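Local coordinates for DsbA family protein (Salmonella typhimurium, PDB 7JVE) that works as a trimeric thioredoxin-like enzyme with both thiol oxidase and disulfide isomerase activities, forming and rearranging disulfide bonds, at residues Y92-C97 / G215-V220; F118-I123 / G132-V137; T234-P237 / D243-Q246; K99-V104 / W153-Y158; A84-F89 / M247-A252. All coordinates share one frame; numbering follows the deposited sequence.

Contact 1 (Y92-C97 / G215-V220); sequences YQCSWC and GTPAFV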
# COMPACT_ATOMS: atom_id res chain seq x y z
N TYR A 92 -16.11 17.88 -0.63
CA TYR A 92 -15.28 18.83 -1.36
C TYR A 92 -13.79 18.71 -0.99
O TYR A 92 -12.94 19.09 -1.80
CB TYR A 92 -15.75 20.26 -1.14
CG TYR A 92 -16.99 20.61 -1.94
CD1 TYR A 92 -16.94 20.73 -3.33
CD2 TYR A 92 -18.21 20.81 -1.30
CE1 TYR A 92 -18.07 21.05 -4.07
CE2 TYR A 92 -19.36 21.13 -2.03
CZ TYR A 92 -19.28 21.25 -3.41
OH TYR A 92 -20.41 21.58 -4.13
N GLN A 93 -13.46 18.20 0.19
CA GLN A 93 -12.06 18.06 0.58
C GLN A 93 -11.50 16.68 0.29
O GLN A 93 -10.34 16.41 0.62
CB GLN A 93 -11.90 18.40 2.06
CG GLN A 93 -12.12 19.86 2.30
CD GLN A 93 -11.62 20.29 3.64
OE1 GLN A 93 -10.44 20.63 3.79
NE2 GLN A 93 -12.51 20.29 4.64
N CYS A 94 -12.27 15.82 -0.34
CA CYS A 94 -11.73 14.57 -0.86
C CYS A 94 -10.83 14.87 -2.07
O CYS A 94 -11.32 15.33 -3.11
CB CYS A 94 -12.88 13.65 -1.25
SG CYS A 94 -12.32 12.16 -1.97
N SER A 95 -9.53 14.58 -1.94
CA SER A 95 -8.59 14.97 -2.99
C SER A 95 -8.82 14.21 -4.30
O SER A 95 -8.61 14.78 -5.37
CB SER A 95 -7.14 14.78 -2.51
OG SER A 95 -6.81 13.43 -2.26
N TRP A 96 -9.26 12.95 -4.25
CA TRP A 96 -9.49 12.30 -5.54
C TRP A 96 -10.88 12.57 -6.11
O TRP A 96 -11.04 12.50 -7.34
CB TRP A 96 -9.22 10.79 -5.43
CG TRP A 96 -10.27 9.98 -4.72
CD1 TRP A 96 -11.25 9.21 -5.29
CD2 TRP A 96 -10.39 9.81 -3.30
NE1 TRP A 96 -11.99 8.58 -4.31
CE2 TRP A 96 -11.49 8.93 -3.08
CE3 TRP A 96 -9.69 10.30 -2.20
CZ2 TRP A 96 -11.90 8.55 -1.79
CZ3 TRP A 96 -10.10 9.92 -0.91
CH2 TRP A 96 -11.19 9.05 -0.72
N CYS A 97 -11.87 12.92 -5.28
CA CYS A 97 -13.12 13.47 -5.81
C CYS A 97 -12.84 14.73 -6.60
O CYS A 97 -13.38 14.95 -7.69
CB CYS A 97 -14.08 13.81 -4.68
SG CYS A 97 -14.67 12.41 -3.76
N GLY A 215 -17.79 7.72 5.03
CA GLY A 215 -16.39 7.95 4.81
C GLY A 215 -15.86 7.56 3.45
O GLY A 215 -14.67 7.69 3.22
N THR A 216 -16.71 7.10 2.54
CA THR A 216 -16.26 6.55 1.26
C THR A 216 -17.08 7.12 0.11
O THR A 216 -18.25 6.72 -0.09
CB THR A 216 -16.31 5.02 1.26
OG1 THR A 216 -17.66 4.56 1.34
CG2 THR A 216 -15.49 4.39 2.44
N PRO A 217 -16.53 8.03 -0.70
CA PRO A 217 -17.25 8.53 -1.87
C PRO A 217 -17.63 7.40 -2.83
O PRO A 217 -16.93 6.39 -2.94
CB PRO A 217 -16.25 9.50 -2.52
CG PRO A 217 -15.36 9.92 -1.37
CD PRO A 217 -15.19 8.63 -0.57
N ALA A 218 -18.75 7.59 -3.53
CA ALA A 218 -19.32 6.54 -4.38
C ALA A 218 -20.33 7.12 -5.34
O ALA A 218 -20.87 8.21 -5.13
CB ALA A 218 -19.99 5.42 -3.56
N PHE A 219 -20.58 6.36 -6.41
CA PHE A 219 -21.63 6.61 -7.39
C PHE A 219 -22.66 5.50 -7.29
O PHE A 219 -22.29 4.33 -7.17
CB PHE A 219 -21.09 6.60 -8.84
CG PHE A 219 -20.10 7.69 -9.13
CD1 PHE A 219 -18.74 7.46 -8.94
CD2 PHE A 219 -20.51 8.91 -9.61
CE1 PHE A 219 -17.82 8.44 -9.22
CE2 PHE A 219 -19.59 9.91 -9.89
CZ PHE A 219 -18.24 9.68 -9.68
N VAL A 220 -23.94 5.87 -7.38
CA VAL A 220 -25.02 4.93 -7.63
C VAL A 220 -25.68 5.30 -8.95
O VAL A 220 -26.18 6.43 -9.12
CB VAL A 220 -26.08 4.92 -6.52
CG1 VAL A 220 -27.02 3.72 -6.73
CG2 VAL A 220 -25.42 4.89 -5.14
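Cys-97 and Pro-217 bring the two backbones closest, their CA atoms 7.5 Å apart, and no hydrogen bond crosses the gap. Cys-94 occupies the N-cap of the helix that Ser-95 to Cys-97 begin; Pro-217 ends a loop and leads into strand 218-223. This is the CxxC centre of a thioredoxin fold facing its proline loop. The loop usually holds a cis-proline in the family, but here the Thr-216 to Pro-217 peptide is modelled trans.

The pyrrolidine ring rests against both sulfurs and the indole. Cys-97 SG touches Pro-217 CG at 3.5 Å and lies equally near CB, whereas Cys-94 SG reaches CG at 3.8 Å. Trp-96 CZ2 meets the neighbouring corner, Pro-217 CD, at 3.5 Å, the two side chains crossing at about a right angle. With chi1 at 75° the indole lies between its own backbone N and carbonyl carbon, and Cys-94 SG sits over one of its faces, near the rim. Cys-94 and Cys-97 form the redox disulfide, but their SG atoms, 3.0 Å apart, are too far for a full bond and too near for a plain contact, leaving the redox state in the crystal doubtful.

Behind Cys-97 lie Phe-90 of strand 84-90 and Tyr-158 of helix 147-159.

Contact 2 (F118-I123 / G132-V137); sequences FKEFPI and GLAARV
Glu-120 OE2 is gripped by three hydrogen bonds, and two of them run through water to the helix backbone at Ala-134 and Ala-135. One water donates to OE2 over 2.7 Å and passes its other hydrogen to Ala-134 O at 2.9 Å. A second water also donates to OE2, and it reaches Ala-135 O at 3.0 Å. The third partner is Tyr-150 OH, on helix 147-159. Two successive carbonyls of one helix are thus tied to a single carboxylate oxygen without any direct bond between the segments.

The other carboxylate oxygen makes the direct touch. Glu-120 OE1 lies 3.0 Å from Ala-135 CA and 3.3 Å from its CB, so the carboxylate rests against the backbone and methyl of that residue. Ala-135 N is nearby too, but the angle is poor for a hydrogen bond. Small side chains at positions 134 and 135 let the acid come this close.

Glu-120 ends strand 115-120 of the central thioredoxin sheet, and helix 128-145 belongs to the helical region that, as in DsbA, is inserted into that fold. The contact therefore joins sheet to insertion at the point where the chain leaves the sheet. Glu-120 spans the distance because its chain is straight beyond CG (chi2 169°), carrying the carboxylate directly out from the strand. Tyr-92, from the loop before the CxxC helix, packs against both Glu-120 and Ala-134, and His-198 covers Ala-135.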
# COMPACT_ATOMS: atom_id res chain seq x y z
N PHE A 118 -26.45 15.29 -6.60
CA PHE A 118 -25.27 15.63 -5.82
C PHE A 118 -25.55 15.41 -4.33
O PHE A 118 -26.41 16.08 -3.75
CB PHE A 118 -24.86 17.08 -6.09
CG PHE A 118 -24.35 17.31 -7.50
CD1 PHE A 118 -25.24 17.48 -8.55
CD2 PHE A 118 -22.98 17.34 -7.77
CE1 PHE A 118 -24.78 17.69 -9.86
CE2 PHE A 118 -22.51 17.55 -9.07
CZ PHE A 118 -23.41 17.71 -10.12
N LYS A 119 -24.82 14.49 -3.71
CA LYS A 119 -24.99 14.21 -2.28
C LYS A 119 -23.71 14.64 -1.55
O LYS A 119 -22.78 13.86 -1.41
CB LYS A 119 -25.28 12.72 -2.04
CG LYS A 119 -26.46 12.19 -2.80
CD LYS A 119 -27.76 12.77 -2.22
CE LYS A 119 -28.94 11.89 -2.56
NZ LYS A 119 -30.19 12.38 -1.93
N GLU A 120 -23.70 15.88 -1.07
CA GLU A 120 -22.57 16.39 -0.29
C GLU A 120 -22.58 15.78 1.10
O GLU A 120 -23.62 15.77 1.77
CB GLU A 120 -22.65 17.91 -0.19
CG GLU A 120 -22.45 18.62 -1.50
CD GLU A 120 -22.80 20.09 -1.43
OE1 GLU A 120 -22.34 20.77 -0.50
OE2 GLU A 120 -23.50 20.59 -2.34
N PHE A 121 -21.42 15.29 1.56
CA PHE A 121 -21.29 14.71 2.89
C PHE A 121 -19.84 14.85 3.36
O PHE A 121 -18.94 15.09 2.56
CB PHE A 121 -21.75 13.23 2.90
CG PHE A 121 -20.71 12.24 2.40
CD1 PHE A 121 -20.25 12.29 1.09
CD2 PHE A 121 -20.24 11.21 3.22
CE1 PHE A 121 -19.30 11.36 0.61
CE2 PHE A 121 -19.30 10.28 2.75
CZ PHE A 121 -18.82 10.36 1.44
N PRO A 122 -19.60 14.70 4.68
CA PRO A 122 -18.24 14.85 5.22
C PRO A 122 -17.57 13.53 5.53
O PRO A 122 -18.12 12.74 6.31
CB PRO A 122 -18.48 15.64 6.51
CG PRO A 122 -19.92 15.28 6.90
CD PRO A 122 -20.57 14.53 5.76
N ILE A 123 -16.37 13.28 4.99
CA ILE A 123 -15.69 12.01 5.22
C ILE A 123 -15.29 11.87 6.69
O ILE A 123 -15.39 10.79 7.27
CB ILE A 123 -14.47 11.87 4.29
CG1 ILE A 123 -14.93 11.71 2.85
CG2 ILE A 123 -13.58 10.69 4.72
CD1 ILE A 123 -13.77 11.61 1.90
N GLY A 132 -20.60 21.40 5.87
CA GLY A 132 -21.92 21.98 6.10
C GLY A 132 -22.05 23.37 5.50
O GLY A 132 -23.07 23.70 4.91
N LEU A 133 -21.02 24.20 5.68
CA LEU A 133 -21.03 25.54 5.10
C LEU A 133 -21.10 25.48 3.58
O LEU A 133 -21.82 26.27 2.95
CB LEU A 133 -19.80 26.34 5.53
CG LEU A 133 -19.70 27.73 4.88
CD1 LEU A 133 -20.97 28.55 5.18
CD2 LEU A 133 -18.44 28.54 5.27
N ALA A 134 -20.33 24.57 2.96
CA ALA A 134 -20.35 24.48 1.51
C ALA A 134 -21.70 23.99 1.01
O ALA A 134 -22.17 24.43 -0.04
CB ALA A 134 -19.23 23.57 0.99
N ALA A 135 -22.36 23.12 1.78
CA ALA A 135 -23.69 22.67 1.42
C ALA A 135 -24.72 23.80 1.56
O ALA A 135 -25.65 23.89 0.75
CB ALA A 135 -24.08 21.44 2.25
N ARG A 136 -24.58 24.67 2.58
CA ARG A 136 -25.50 25.81 2.71
C ARG A 136 -25.43 26.72 1.49
O ARG A 136 -26.46 27.12 0.94
CB ARG A 136 -25.19 26.63 3.96
CG ARG A 136 -25.59 26.02 5.29
CD ARG A 136 -25.33 27.02 6.43
NE ARG A 136 -25.52 26.36 7.72
CZ ARG A 136 -26.71 26.06 8.23
NH1 ARG A 136 -27.81 26.36 7.55
NH2 ARG A 136 -26.81 25.45 9.39
N VAL A 137 -24.20 27.09 1.08
CA VAL A 137 -24.03 27.95 -0.09
C VAL A 137 -24.60 27.28 -1.32
O VAL A 137 -25.40 27.87 -2.06
CB VAL A 137 -22.55 28.30 -0.30
CG1 VAL A 137 -22.40 29.22 -1.52
CG2 VAL A 137 -21.95 28.91 0.95
O HOH W 1 -22.22 22.98 -2.52
O HOH W 2 -25.75 21.64 -1.23

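Contact 3 (T234-P237 / D243-Q246); sequences TVIP and DMLQ
The closing beta-beta-alpha unit of the thioredoxin fold packs here on itself: strand 234-237, its last strand, lays Ile-236 against the helix that follows almost at once. The CA atoms of Ile-236 and Leu-245 are 7.9 Å apart; no hydrogen bond crosses between the segments, and the side chains that meet are apolar.

A single methyl does the touching from the strand side. Ile-236 CD1 meets Leu-245 CD2 at 3.9 Å, the two side chains crossing obliquely, and it reaches Met-244 CG at 4.1 Å. The same methyl also lies near the carbonyl oxygen of Met-244, so it is set between two neighbouring residues of one helical turn. Ile-236 gets there with CD1 stretched out beyond CG1 (chi2 -171°), straight from the sheet toward the helix. Met-244 presents the root of its side chain rather than its end: the chain bends after CG (chi2 72°), and its sulfur takes no part.

Ala-248, one turn farther along helix 242-253, also touches Ile-236, while Leu-245 also meets Leu-107 of helix 95-110. On the sheet, Ile-236 is bonded through its backbone to Phe-219 of the adjoining strand 218-223, and Val-235 packs on Val-163 of a second subunit.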
# COMPACT_ATOMS: atom_id res chain seq x y z
N THR A 234 -25.79 0.03 -10.79
CA THR A 234 -24.36 -0.18 -10.60
C THR A 234 -23.89 0.74 -9.49
O THR A 234 -24.23 1.93 -9.49
CB THR A 234 -23.58 0.08 -11.89
OG1 THR A 234 -24.24 -0.55 -12.99
CG2 THR A 234 -22.22 -0.59 -11.77
N VAL A 235 -23.10 0.22 -8.55
CA VAL A 235 -22.53 1.01 -7.47
C VAL A 235 -21.03 1.06 -7.70
O VAL A 235 -20.38 0.01 -7.83
CB VAL A 235 -22.88 0.43 -6.09
CG1 VAL A 235 -22.13 1.13 -4.99
CG2 VAL A 235 -24.40 0.52 -5.85
N ILE A 236 -20.47 2.26 -7.77
CA ILE A 236 -19.09 2.42 -8.23
C ILE A 236 -18.28 3.28 -7.27
O ILE A 236 -18.76 4.34 -6.83
CB ILE A 236 -19.06 3.02 -9.64
CG1 ILE A 236 -20.07 2.29 -10.54
CG2 ILE A 236 -17.60 3.02 -10.19
CD1 ILE A 236 -19.98 2.64 -12.00
N PRO A 237 -17.03 2.90 -6.97
CA PRO A 237 -16.17 3.75 -6.14
C PRO A 237 -16.04 5.17 -6.70
O PRO A 237 -16.09 5.39 -7.91
CB PRO A 237 -14.82 3.02 -6.16
CG PRO A 237 -15.19 1.57 -6.46
CD PRO A 237 -16.33 1.70 -7.44
N ASP A 243 -15.39 5.74 -18.96
CA ASP A 243 -15.96 4.57 -19.61
C ASP A 243 -16.78 3.73 -18.64
O ASP A 243 -17.87 3.26 -18.99
CB ASP A 243 -14.85 3.73 -20.23
CG ASP A 243 -14.33 4.32 -21.51
OD1 ASP A 243 -14.95 5.30 -21.99
OD2 ASP A 243 -13.29 3.82 -22.02
N MET A 244 -16.27 3.52 -17.43
CA MET A 244 -16.99 2.69 -16.48
C MET A 244 -18.32 3.34 -16.10
O MET A 244 -19.36 2.68 -16.06
CB MET A 244 -16.10 2.45 -15.25
CG MET A 244 -16.69 1.49 -14.24
SD MET A 244 -16.59 -0.19 -14.96
CE MET A 244 -14.82 -0.37 -15.17
N LEU A 245 -18.31 4.65 -15.83
CA LEU A 245 -19.55 5.33 -15.51
C LEU A 245 -20.49 5.34 -16.71
O LEU A 245 -21.71 5.21 -16.55
CB LEU A 245 -19.27 6.74 -15.01
CG LEU A 245 -18.84 6.84 -13.55
CD1 LEU A 245 -18.30 8.23 -13.25
CD2 LEU A 245 -19.99 6.48 -12.59
N GLN A 246 -19.95 5.49 -17.92
CA GLN A 246 -20.79 5.49 -19.11
C GLN A 246 -21.48 4.14 -19.30
O GLN A 246 -22.67 4.09 -19.64
CB GLN A 246 -19.98 5.86 -20.35
CG GLN A 246 -20.88 6.17 -21.59
CD GLN A 246 -21.82 7.38 -21.34
OE1 GLN A 246 -21.36 8.50 -21.09
NE2 GLN A 246 -23.12 7.15 -21.41

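Contact 4 (K99-V104 / W153-Y158); sequences KMAPVV and WHNALY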
# COMPACT_ATOMS: atom_id res chain seq x y z
N LYS A 99 -10.08 15.49 -8.16
CA LYS A 99 -9.46 15.17 -9.45
C LYS A 99 -10.41 14.47 -10.40
O LYS A 99 -10.15 14.44 -11.60
CB LYS A 99 -8.20 14.32 -9.27
CG LYS A 99 -7.25 14.86 -8.24
CD LYS A 99 -6.11 15.56 -8.92
CE LYS A 99 -5.00 15.92 -7.94
NZ LYS A 99 -3.77 16.24 -8.70
N MET A 100 -11.51 13.90 -9.89
CA MET A 100 -12.52 13.29 -10.74
C MET A 100 -13.47 14.32 -11.35
O MET A 100 -14.20 13.98 -12.29
CB MET A 100 -13.33 12.28 -9.92
CG MET A 100 -12.61 10.95 -9.71
SD MET A 100 -12.66 9.98 -11.23
CE MET A 100 -14.41 9.88 -11.47
N ALA A 101 -13.48 15.54 -10.84
CA ALA A 101 -14.46 16.52 -11.31
C ALA A 101 -14.43 16.69 -12.83
O ALA A 101 -15.52 16.75 -13.43
CB ALA A 101 -14.25 17.86 -10.58
N PRO A 102 -13.28 16.77 -13.50
CA PRO A 102 -13.30 16.91 -14.97
C PRO A 102 -13.96 15.74 -15.68
O PRO A 102 -14.58 15.93 -16.74
CB PRO A 102 -11.81 17.01 -15.33
CG PRO A 102 -11.16 17.53 -14.09
CD PRO A 102 -11.91 16.86 -12.95
N VAL A 103 -13.86 14.53 -15.13
CA VAL A 103 -14.52 13.38 -15.73
C VAL A 103 -16.03 13.51 -15.57
O VAL A 103 -16.80 13.27 -16.51
CB VAL A 103 -14.01 12.07 -15.10
CG1 VAL A 103 -15.03 10.92 -15.36
CG2 VAL A 103 -12.65 11.72 -15.67
N VAL A 104 -16.47 13.88 -14.37
CA VAL A 104 -17.90 14.06 -14.14
C VAL A 104 -18.46 15.12 -15.07
O VAL A 104 -19.53 14.94 -15.68
CB VAL A 104 -18.16 14.38 -12.66
CG1 VAL A 104 -19.63 14.73 -12.45
CG2 VAL A 104 -17.75 13.18 -11.78
N TRP A 153 -20.78 26.60 -9.26
CA TRP A 153 -20.30 26.79 -7.90
C TRP A 153 -19.52 25.56 -7.43
O TRP A 153 -18.43 25.67 -6.87
CB TRP A 153 -21.48 27.08 -6.97
CG TRP A 153 -21.24 26.67 -5.58
CD1 TRP A 153 -21.69 25.53 -4.97
CD2 TRP A 153 -20.46 27.37 -4.60
NE1 TRP A 153 -21.25 25.48 -3.66
CE2 TRP A 153 -20.49 26.60 -3.41
CE3 TRP A 153 -19.74 28.57 -4.61
CZ2 TRP A 153 -19.84 27.00 -2.23
CZ3 TRP A 153 -19.09 28.97 -3.43
CH2 TRP A 153 -19.15 28.18 -2.26
N HIS A 154 -20.09 24.38 -7.66
CA HIS A 154 -19.47 23.13 -7.27
C HIS A 154 -18.07 22.99 -7.88
O HIS A 154 -17.09 22.73 -7.17
CB HIS A 154 -20.42 22.00 -7.68
CG HIS A 154 -19.81 20.63 -7.70
ND1 HIS A 154 -20.01 19.73 -6.68
CD2 HIS A 154 -19.09 19.99 -8.64
CE1 HIS A 154 -19.40 18.59 -6.98
NE2 HIS A 154 -18.83 18.72 -8.17
N ASN A 155 -17.96 23.17 -9.19
CA ASN A 155 -16.65 23.09 -9.83
C ASN A 155 -15.71 24.17 -9.32
O ASN A 155 -14.50 23.94 -9.17
CB ASN A 155 -16.80 23.19 -11.34
CG ASN A 155 -17.49 21.98 -11.93
OD1 ASN A 155 -17.33 20.88 -11.43
ND2 ASN A 155 -18.28 22.20 -12.98
N ALA A 156 -16.24 25.37 -9.06
CA ALA A 156 -15.37 26.45 -8.61
C ALA A 156 -14.78 26.15 -7.24
O ALA A 156 -13.63 26.49 -6.97
CB ALA A 156 -16.13 27.77 -8.59
N LEU A 157 -15.56 25.49 -6.38
CA LEU A 157 -15.07 25.16 -5.05
C LEU A 157 -13.92 24.16 -5.12
O LEU A 157 -12.85 24.39 -4.55
CB LEU A 157 -16.23 24.66 -4.20
CG LEU A 157 -15.94 24.56 -2.70
CD1 LEU A 157 -15.31 25.84 -2.18
CD2 LEU A 157 -17.23 24.22 -1.92
N TYR A 158 -14.13 23.03 -5.82
CA TYR A 158 -13.02 22.18 -6.26
C TYR A 158 -11.83 22.92 -6.87
O TYR A 158 -10.68 22.61 -6.53
CB TYR A 158 -13.57 21.14 -7.24
CG TYR A 158 -14.17 19.89 -6.62
CD1 TYR A 158 -13.75 19.45 -5.37
CD2 TYR A 158 -15.24 19.23 -7.23
CE1 TYR A 158 -14.27 18.29 -4.82
CE2 TYR A 158 -15.81 18.10 -6.65
CZ TYR A 158 -15.32 17.63 -5.45
OH TYR A 158 -15.87 16.48 -4.87
O HOH W 3 -17.81 18.20 -12.07
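The Tyr-158 ring meets the methyl of Ala-101 obliquely, CD2 standing 3.8 Å from Ala-101 CB. The same ring packs edge-to-face with Tyr-92, and its OH makes a weak hydrogen bond to Asp-91 O. The His-154 ring has Asn-155 OD1 at its edge and in its plane, 3.4 Å from His-154 CD2.

That amide oxygen is also the polar link between the helices. One water donates to Asn-155 OD1 at 2.8 Å and to Ala-101 O at 3.0 Å, bridging side chain to backbone where the helices come closest. Asn-155 leans toward helix 95-110 (chi1 -68°), its OD1 approaching Ala-101 CB to 4.4 Å. Its ND2 forms a weak hydrogen bond to Glu-105 OE1 one turn on.

The first helix is the one that starts with the CxxC motif, and Pro-102 kinks it: the backbone N atoms of Pro-102 and Val-103 lack the bond to the preceding turn, a break familiar from the active-site helix of thioredoxins. Helix 147-159 probably belongs to the helical insertion of the DsbA type, so the active-site helix is flanked by it at the kink. Tyr-158 also touches Ser-98, and His-154 packs edge-to-face with both Phe-90 and Phe-118.

Contact 5 (A84-F89 / M247-A252); sequences AAVVMF and MAIQKA
Ile-249 turns its longer branch to Val-86. Its CB stands back from the strand without touching it; CG1, the next atom out, is 3.7 Å from Val-86 CG2; and the terminal CD1 stays beside the same methyl at 4.0 Å. The branch therefore runs past Val-86 CG2 instead of ending on it, and the two side chains cross at about a right angle. On the strand side the methyl is placed by the valine's rotation: CG2 is anti to the carbonyl carbon and CG1 anti to the backbone N (chi1 176°), and it is CG2 that meets the isoleucine.

Two residues back along the strand, Ala-84 CB meets Ala-252 CB at 3.8 Å, methyl against methyl. With nothing beyond CB on either residue, the backbones can come close: the CA atoms of Ala-84 and Ala-252 are 5.6 Å apart. Ala-84 CB also lies 4.4 Å from Ile-249 O, within the same turn of helix.

Alternation along the strand sends Ala-84 and Val-86 to the helix side and Ala-85 away from it. Strand 84-90 is central in the thioredoxin sheet, between 115-120 and 218-223, and helix 242-253 is the C-terminal helix packed across one face. The axes of the two segments approach to 8.1 Å with an angle of 141° between their directions, so the helix runs back roughly against the strand. Ile-249 also touches Leu-107 of helix 95-110, which shares that face, and Val-86 is flanked by Phe-116, Phe-219 and Val-221 on the adjacent strands.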
# COMPACT_ATOMS: atom_id res chain seq x y z
N ALA A 84 -32.52 7.51 -16.38
CA ALA A 84 -31.41 7.08 -15.54
C ALA A 84 -30.89 8.21 -14.67
O ALA A 84 -30.87 9.39 -15.07
CB ALA A 84 -30.26 6.51 -16.36
N ALA A 85 -30.45 7.84 -13.47
CA ALA A 85 -29.83 8.77 -12.54
C ALA A 85 -28.46 8.28 -12.11
O ALA A 85 -28.20 7.07 -12.01
CB ALA A 85 -30.71 9.00 -11.31
N VAL A 86 -27.58 9.24 -11.86
CA VAL A 86 -26.25 9.01 -11.32
C VAL A 86 -26.20 9.82 -10.04
O VAL A 86 -26.27 11.05 -10.08
CB VAL A 86 -25.14 9.45 -12.29
CG1 VAL A 86 -23.76 9.30 -11.64
CG2 VAL A 86 -25.25 8.67 -13.58
N VAL A 87 -26.13 9.14 -8.90
CA VAL A 87 -26.13 9.77 -7.59
C VAL A 87 -24.70 9.79 -7.09
O VAL A 87 -24.04 8.75 -7.04
CB VAL A 87 -27.06 9.02 -6.62
CG1 VAL A 87 -27.15 9.75 -5.28
CG2 VAL A 87 -28.43 8.84 -7.22
N MET A 88 -24.19 10.97 -6.72
CA MET A 88 -22.77 11.11 -6.39
C MET A 88 -22.59 11.57 -4.95
O MET A 88 -23.00 12.68 -4.59
CB MET A 88 -22.05 12.05 -7.36
CG MET A 88 -22.21 11.68 -8.84
SD MET A 88 -21.92 13.01 -10.04
CE MET A 88 -23.18 14.22 -9.61
N PHE A 89 -22.00 10.69 -4.14
CA PHE A 89 -21.56 11.00 -2.79
C PHE A 89 -20.11 11.50 -2.84
O PHE A 89 -19.21 10.79 -3.30
CB PHE A 89 -21.68 9.77 -1.90
CG PHE A 89 -23.10 9.34 -1.68
CD1 PHE A 89 -23.80 8.67 -2.67
CD2 PHE A 89 -23.75 9.64 -0.47
CE1 PHE A 89 -25.12 8.26 -2.46
CE2 PHE A 89 -25.06 9.25 -0.25
CZ PHE A 89 -25.76 8.55 -1.24
N MET A 247 -20.76 3.03 -19.10
CA MET A 247 -21.39 1.72 -19.25
C MET A 247 -22.53 1.54 -18.25
O MET A 247 -23.60 1.04 -18.60
CB MET A 247 -20.36 0.58 -19.13
CG MET A 247 -19.30 0.52 -20.26
SD MET A 247 -18.13 -0.93 -20.22
CE MET A 247 -17.00 -0.56 -18.81
N ALA A 248 -22.32 2.00 -17.01
CA ALA A 248 -23.36 1.93 -15.99
C ALA A 248 -24.58 2.76 -16.38
O ALA A 248 -25.72 2.36 -16.11
CB ALA A 248 -22.80 2.43 -14.65
N ILE A 249 -24.36 3.92 -17.01
CA ILE A 249 -25.46 4.74 -17.49
C ILE A 249 -26.25 3.99 -18.56
O ILE A 249 -27.49 3.94 -18.53
CB ILE A 249 -24.94 6.10 -18.01
CG1 ILE A 249 -24.50 6.99 -16.84
CG2 ILE A 249 -25.97 6.80 -18.88
CD1 ILE A 249 -23.68 8.20 -17.27
N GLN A 250 -25.56 3.37 -19.51
CA GLN A 250 -26.27 2.66 -20.57
C GLN A 250 -27.04 1.47 -20.02
O GLN A 250 -28.16 1.18 -20.47
CB GLN A 250 -25.30 2.24 -21.68
CG GLN A 250 -24.59 3.42 -22.33
CD GLN A 250 -25.58 4.43 -22.94
OE1 GLN A 250 -25.64 5.60 -22.54
NE2 GLN A 250 -26.35 3.98 -23.92
N LYS A 251 -26.47 0.78 -19.03
CA LYS A 251 -27.16 -0.32 -18.38
C LYS A 251 -28.40 0.17 -17.64
O LYS A 251 -29.43 -0.52 -17.61
CB LYS A 251 -26.18 -1.03 -17.45
CG LYS A 251 -26.74 -2.06 -16.50
CD LYS A 251 -25.54 -2.75 -15.83
CE LYS A 251 -25.85 -3.19 -14.40
NZ LYS A 251 -24.60 -3.60 -13.67
N ALA A 252 -28.33 1.37 -17.06
CA ALA A 252 -29.47 1.93 -16.34
C ALA A 252 -30.54 2.45 -17.29
O ALA A 252 -31.71 2.57 -16.89
CB ALA A 252 -29.01 3.05 -15.40

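How the contacts relate
Contacts 1, 2, 3 and 5 all reach the one central sheet. Contacts 3 and 5 are the closest pair, with centres 7 Å apart, because both use helix 242-253. Contact 1 holds the CxxC centre; contact 4 lies 11 Å from it, centre to centre, farther down the same helix, and Tyr-92 OH probably bonds His-154 ND1 (3.2 Å) between them. Contact 2 sits 12 Å from contact 1, touching it where Gly-215 O meets Ile-123 CG2 at 3.5 Å. Tyr-92 of contact 1 touches both contacts 2 and 4. Contacts 2 and 3 do not touch: their centres are 22 Å apart, on strands 115-120 and 234-237, with 84-90 and 218-223 between.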